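Local coordinates for protein PTS system, cellobiose-specific IIA component (Bacillus anthracis, PDB 3K1S) that probably carries a phosphoryl group, as the IIA component of the phosphotransferase system, toward cellobiose during its uptake into the cell, at residues A33-M45 with K92-E106. Residues are numbered along the deposited sequence; the frame is centred on the assembly and turned at random.
With NA (sodium ion), chain N; NA (sodium ion), chain J.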
# COMPACT_ATOMS: atom_id res chain seq x y z
N ALA A 33 -19.85 4.05 5.93
CA ALA A 33 -19.59 4.39 7.33
C ALA A 33 -19.57 5.91 7.53
O ALA A 33 -20.09 6.42 8.52
CB ALA A 33 -18.28 3.76 7.80
N LYS A 34 -18.96 6.60 6.57
CA LYS A 34 -18.87 8.06 6.59
C LYS A 34 -20.26 8.71 6.61
O LYS A 34 -20.42 9.81 7.12
CB LYS A 34 -18.08 8.54 5.37
CG LYS A 34 -17.56 9.96 5.50
CD LYS A 34 -17.10 10.53 4.16
CE LYS A 34 -15.71 10.06 3.79
NZ LYS A 34 -15.12 10.93 2.74
N GLN A 35 -21.24 8.01 6.04
CA GLN A 35 -22.62 8.49 6.00
C GLN A 35 -23.44 7.97 7.18
O GLN A 35 -24.64 8.24 7.27
CB GLN A 35 -23.30 8.08 4.69
CG GLN A 35 -22.78 8.79 3.46
CD GLN A 35 -23.24 8.11 2.18
OE1 GLN A 35 -24.44 8.02 1.91
NE2 GLN A 35 -22.29 7.64 1.38
N GLY A 36 -22.79 7.23 8.07
CA GLY A 36 -23.46 6.64 9.21
C GLY A 36 -24.24 5.38 8.85
O GLY A 36 -25.04 4.90 9.65
N LYS A 37 -23.98 4.86 7.65
CA LYS A 37 -24.61 3.64 7.17
C LYS A 37 -23.76 2.44 7.57
O LYS A 37 -23.07 1.83 6.74
CB LYS A 37 -24.80 3.70 5.65
CG LYS A 37 -25.89 4.68 5.18
CD LYS A 37 -26.07 4.66 3.66
CE LYS A 37 -26.85 3.44 3.20
NZ LYS A 37 -27.12 3.46 1.73
N MSE A 38 -23.82 2.11 8.86
CA MSE A 38 -22.90 1.16 9.48
C MSE A 38 -23.13 -0.30 9.08
O MSE A 38 -22.17 -1.05 8.87
CB MSE A 38 -22.91 1.32 11.01
CG MSE A 38 -22.48 2.70 11.50
SE MSE A 38 -20.83 3.39 10.64
CE MSE A 38 -20.75 5.11 11.55
N ALA A 39 -24.39 -0.69 8.96
CA ALA A 39 -24.76 -2.05 8.56
C ALA A 39 -24.35 -2.35 7.12
O ALA A 39 -23.92 -3.46 6.82
CB ALA A 39 -26.25 -2.28 8.75
N GLU A 40 -24.49 -1.35 6.25
CA GLU A 40 -24.08 -1.45 4.86
C GLU A 40 -22.55 -1.49 4.75
O GLU A 40 -21.99 -2.17 3.89
CB GLU A 40 -24.65 -0.29 4.04
CG GLU A 40 -26.18 -0.33 3.82
CD GLU A 40 -27.01 0.28 4.96
OE1 GLU A 40 -26.44 0.72 5.99
OE2 GLU A 40 -28.25 0.32 4.82
N ALA A 41 -21.89 -0.75 5.64
CA ALA A 41 -20.43 -0.77 5.74
C ALA A 41 -19.94 -2.14 6.20
O ALA A 41 -19.07 -2.74 5.57
CB ALA A 41 -19.95 0.31 6.70
N ASP A 42 -20.50 -2.64 7.30
CA ASP A 42 -20.13 -3.97 7.80
C ASP A 42 -20.26 -5.04 6.71
O ASP A 42 -19.37 -5.87 6.55
CB ASP A 42 -20.96 -4.34 9.04
CG ASP A 42 -20.59 -3.51 10.27
OD1 ASP A 42 -19.55 -2.83 10.26
OD2 ASP A 42 -21.36 -3.55 11.25
N GLU A 43 -21.37 -5.02 5.97
CA GLU A 43 -21.60 -6.00 4.92
C GLU A 43 -20.65 -5.87 3.72
O GLU A 43 -20.25 -6.87 3.14
CB GLU A 43 -23.06 -5.98 4.44
CG GLU A 43 -23.41 -7.19 3.57
CD GLU A 43 -24.90 -7.29 3.25
OE1 GLU A 43 -25.58 -6.23 3.18
OE2 GLU A 43 -25.39 -8.42 3.07
N ALA A 44 -20.31 -4.63 3.35
CA ALA A 44 -19.35 -4.40 2.27
C ALA A 44 -17.94 -4.88 2.64
O ALA A 44 -17.19 -5.34 1.78
CB ALA A 44 -19.33 -2.92 1.85
N MSE A 45 -17.59 -4.77 3.92
CA MSE A 45 -16.33 -5.31 4.42
C MSE A 45 -16.27 -6.83 4.30
O MSE A 45 -15.22 -7.40 3.97
CB MSE A 45 -16.08 -4.86 5.87
CG MSE A 45 -15.72 -3.38 5.99
SE MSE A 45 -14.05 -2.93 5.03
CE MSE A 45 -12.80 -3.79 6.28
N LYS A 92 -8.31 -2.61 2.70
CA LYS A 92 -9.31 -3.26 3.54
C LYS A 92 -8.95 -3.10 5.02
O LYS A 92 -9.80 -2.73 5.83
CB LYS A 92 -9.46 -4.73 3.17
CG LYS A 92 -10.49 -5.48 4.01
CD LYS A 92 -10.48 -6.96 3.70
CE LYS A 92 -11.22 -7.76 4.75
NZ LYS A 92 -10.50 -7.79 6.05
N GLU A 93 -7.70 -3.39 5.35
CA GLU A 93 -7.23 -3.33 6.73
C GLU A 93 -7.37 -1.93 7.33
O GLU A 93 -7.74 -1.78 8.50
CB GLU A 93 -5.78 -3.82 6.84
CG GLU A 93 -5.28 -3.96 8.27
CD GLU A 93 -3.97 -4.73 8.39
OE1 GLU A 93 -3.21 -4.80 7.40
OE2 GLU A 93 -3.70 -5.25 9.50
N LEU A 94 -7.08 -0.90 6.54
CA LEU A 94 -7.18 0.47 7.04
C LEU A 94 -8.61 1.01 7.01
O LEU A 94 -9.00 1.78 7.89
CB LEU A 94 -6.21 1.39 6.30
CG LEU A 94 -4.73 1.03 6.53
CD1 LEU A 94 -3.83 1.89 5.67
CD2 LEU A 94 -4.34 1.15 8.02
N ALA A 95 -9.38 0.59 6.01
CA ALA A 95 -10.77 0.98 5.90
C ALA A 95 -11.56 0.49 7.12
O ALA A 95 -12.45 1.19 7.60
CB ALA A 95 -11.38 0.45 4.61
N ALA A 96 -11.23 -0.71 7.60
CA ALA A 96 -11.74 -1.22 8.87
C ALA A 96 -11.52 -0.21 9.99
O ALA A 96 -12.38 -0.02 10.86
CB ALA A 96 -11.07 -2.55 9.21
N GLU A 97 -10.35 0.43 9.96
CA GLU A 97 -9.95 1.39 10.98
C GLU A 97 -10.64 2.74 10.82
O GLU A 97 -10.96 3.39 11.81
CB GLU A 97 -8.43 1.53 11.03
CG GLU A 97 -7.71 0.27 11.50
CD GLU A 97 -8.25 -0.29 12.81
OE1 GLU A 97 -8.67 0.51 13.69
OE2 GLU A 97 -8.26 -1.53 12.97
N PHE A 98 -10.88 3.15 9.58
CA PHE A 98 -11.71 4.33 9.34
C PHE A 98 -13.14 4.10 9.83
O PHE A 98 -13.74 4.98 10.46
CB PHE A 98 -11.73 4.72 7.86
CG PHE A 98 -10.51 5.46 7.43
CD1 PHE A 98 -10.33 6.79 7.79
CD2 PHE A 98 -9.54 4.84 6.65
CE1 PHE A 98 -9.19 7.48 7.39
CE2 PHE A 98 -8.40 5.53 6.25
CZ PHE A 98 -8.23 6.85 6.61
N ILE A 99 -13.67 2.92 9.55
CA ILE A 99 -15.03 2.56 9.92
C ILE A 99 -15.20 2.59 11.45
O ILE A 99 -16.19 3.13 11.95
CB ILE A 99 -15.44 1.20 9.33
CG1 ILE A 99 -15.38 1.26 7.79
CG2 ILE A 99 -16.83 0.79 9.81
CD1 ILE A 99 -15.30 -0.09 7.11
N ASP A 100 -14.23 2.02 12.17
CA ASP A 100 -14.28 2.01 13.63
C ASP A 100 -14.22 3.42 14.18
O ASP A 100 -14.91 3.75 15.15
CB ASP A 100 -13.17 1.14 14.22
CG ASP A 100 -13.68 -0.20 14.73
OD1 ASP A 100 -14.84 -0.55 14.46
OD2 ASP A 100 -12.91 -0.90 15.43
N LEU A 101 -13.40 4.26 13.55
CA LEU A 101 -13.26 5.65 13.95
C LEU A 101 -14.56 6.42 13.72
O LEU A 101 -14.93 7.27 14.54
CB LEU A 101 -12.08 6.30 13.22
CG LEU A 101 -11.73 7.76 13.51
CD1 LEU A 101 -11.60 8.04 15.00
CD2 LEU A 101 -10.43 8.13 12.80
N TYR A 102 -15.26 6.13 12.63
CA TYR A 102 -16.57 6.75 12.40
C TYR A 102 -17.64 6.29 13.39
O TYR A 102 -18.51 7.07 13.76
CB TYR A 102 -17.04 6.55 10.95
CG TYR A 102 -16.45 7.57 10.00
CD1 TYR A 102 -16.85 8.90 10.05
CD2 TYR A 102 -15.49 7.20 9.06
CE1 TYR A 102 -16.30 9.84 9.18
CE2 TYR A 102 -14.93 8.14 8.19
CZ TYR A 102 -15.35 9.46 8.26
OH TYR A 102 -14.82 10.40 7.41
N LYS A 103 -17.56 5.03 13.81
CA LYS A 103 -18.46 4.51 14.85
C LYS A 103 -18.23 5.20 16.19
O LYS A 103 -19.19 5.50 16.91
CB LYS A 103 -18.35 2.99 14.99
CG LYS A 103 -19.08 2.23 13.89
CD LYS A 103 -18.81 0.73 13.95
CE LYS A 103 -19.51 0.04 12.79
NZ LYS A 103 -18.98 -1.33 12.52
N LYS A 104 -16.96 5.45 16.52
CA LYS A 104 -16.61 6.14 17.77
C LYS A 104 -17.12 7.58 17.76
O LYS A 104 -17.62 8.07 18.77
CB LYS A 104 -15.10 6.12 18.01
CG LYS A 104 -14.71 6.47 19.44
CD LYS A 104 -13.31 7.05 19.54
CE LYS A 104 -12.74 6.93 20.95
NZ LYS A 104 -13.65 7.44 22.02
N LEU A 105 -16.98 8.24 16.62
CA LEU A 105 -17.41 9.63 16.48
C LEU A 105 -18.93 9.79 16.59
O LEU A 105 -19.42 10.83 17.02
CB LEU A 105 -16.89 10.23 15.18
CG LEU A 105 -15.37 10.32 15.02
CD1 LEU A 105 -14.99 10.84 13.65
CD2 LEU A 105 -14.73 11.18 16.12
N GLU A 106 -19.67 8.78 16.16
CA GLU A 106 -21.09 8.69 16.38
C GLU A 106 -21.44 8.45 17.83
O GLU A 106 -22.39 9.00 18.35
CB GLU A 106 -21.71 7.61 15.52
CG GLU A 106 -21.76 7.97 14.07
CD GLU A 106 -23.02 7.52 13.42
OE1 GLU A 106 -23.60 6.51 13.87
OE2 GLU A 106 -23.45 8.18 12.46
NA NA N . -9.79 2.88 14.22
NA NA J . -12.90 10.32 6.38
O HOH W 1 -25.63 4.71 12.37
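Ala33 lies against Ile99, with CA atoms 5.6 Å apart, at the turn that joins helix 10-34 to helix 38-67; the start of the latter then runs nearly antiparallel to 92-106, the axes 11.3 Å apart at an angle of 164°. Ile99 packs against both helices of the hairpin: CG1 and CG2 touch the Ala33 methyl, while CD1 reaches Met45 CG at 3.5 Å. Met45, modelled as selenomethionine, is a knob in the hole formed by Lys92, Ala95, Ala96 and Ile99. Bends at chi2 and chi3 (-73°) curl its end inward and bring CE to 3.6 Å from Ala96 CB, next to the Lys92 carbonyl. Two turns nearer the loop, selenomethionine Met38 runs alongside Lys103, the two chains heading opposite ways, its SE 3.9 Å from Lys103 CG and its CE against the Tyr102 backbone. Beyond CG the Lys103 chain is extended, carrying NZ to Asp42 OD1, where a 2.8 Å salt bridge uses the oxygen's syn lone pair. This is the end of the antiparallel three-helix bundle of the lactose/cellobiose IIA family where the 35-37 loop turns the chain, with a Schellman motif at Gly36 finishing helix 10-34. There a water donates to Gly36 O; its bond to Glu106 OE1 is less certain, that side chain being poorly ordered. One residue after Ala33, Lys34 CA sits over the centre of the Tyr102 ring, a CH-pi contact 5° off the normal, and the Lys34 chain follows the ring out toward its hydroxyl, CG 3.4 Å from Tyr102 OH. Tyr102 OH binds a sodium ion at 2.2 Å, in the plane of the ring, together with Glu97 O of the third subunit; Lys34 NZ makes salt bridges to Glu97 and Asp100 of that subunit.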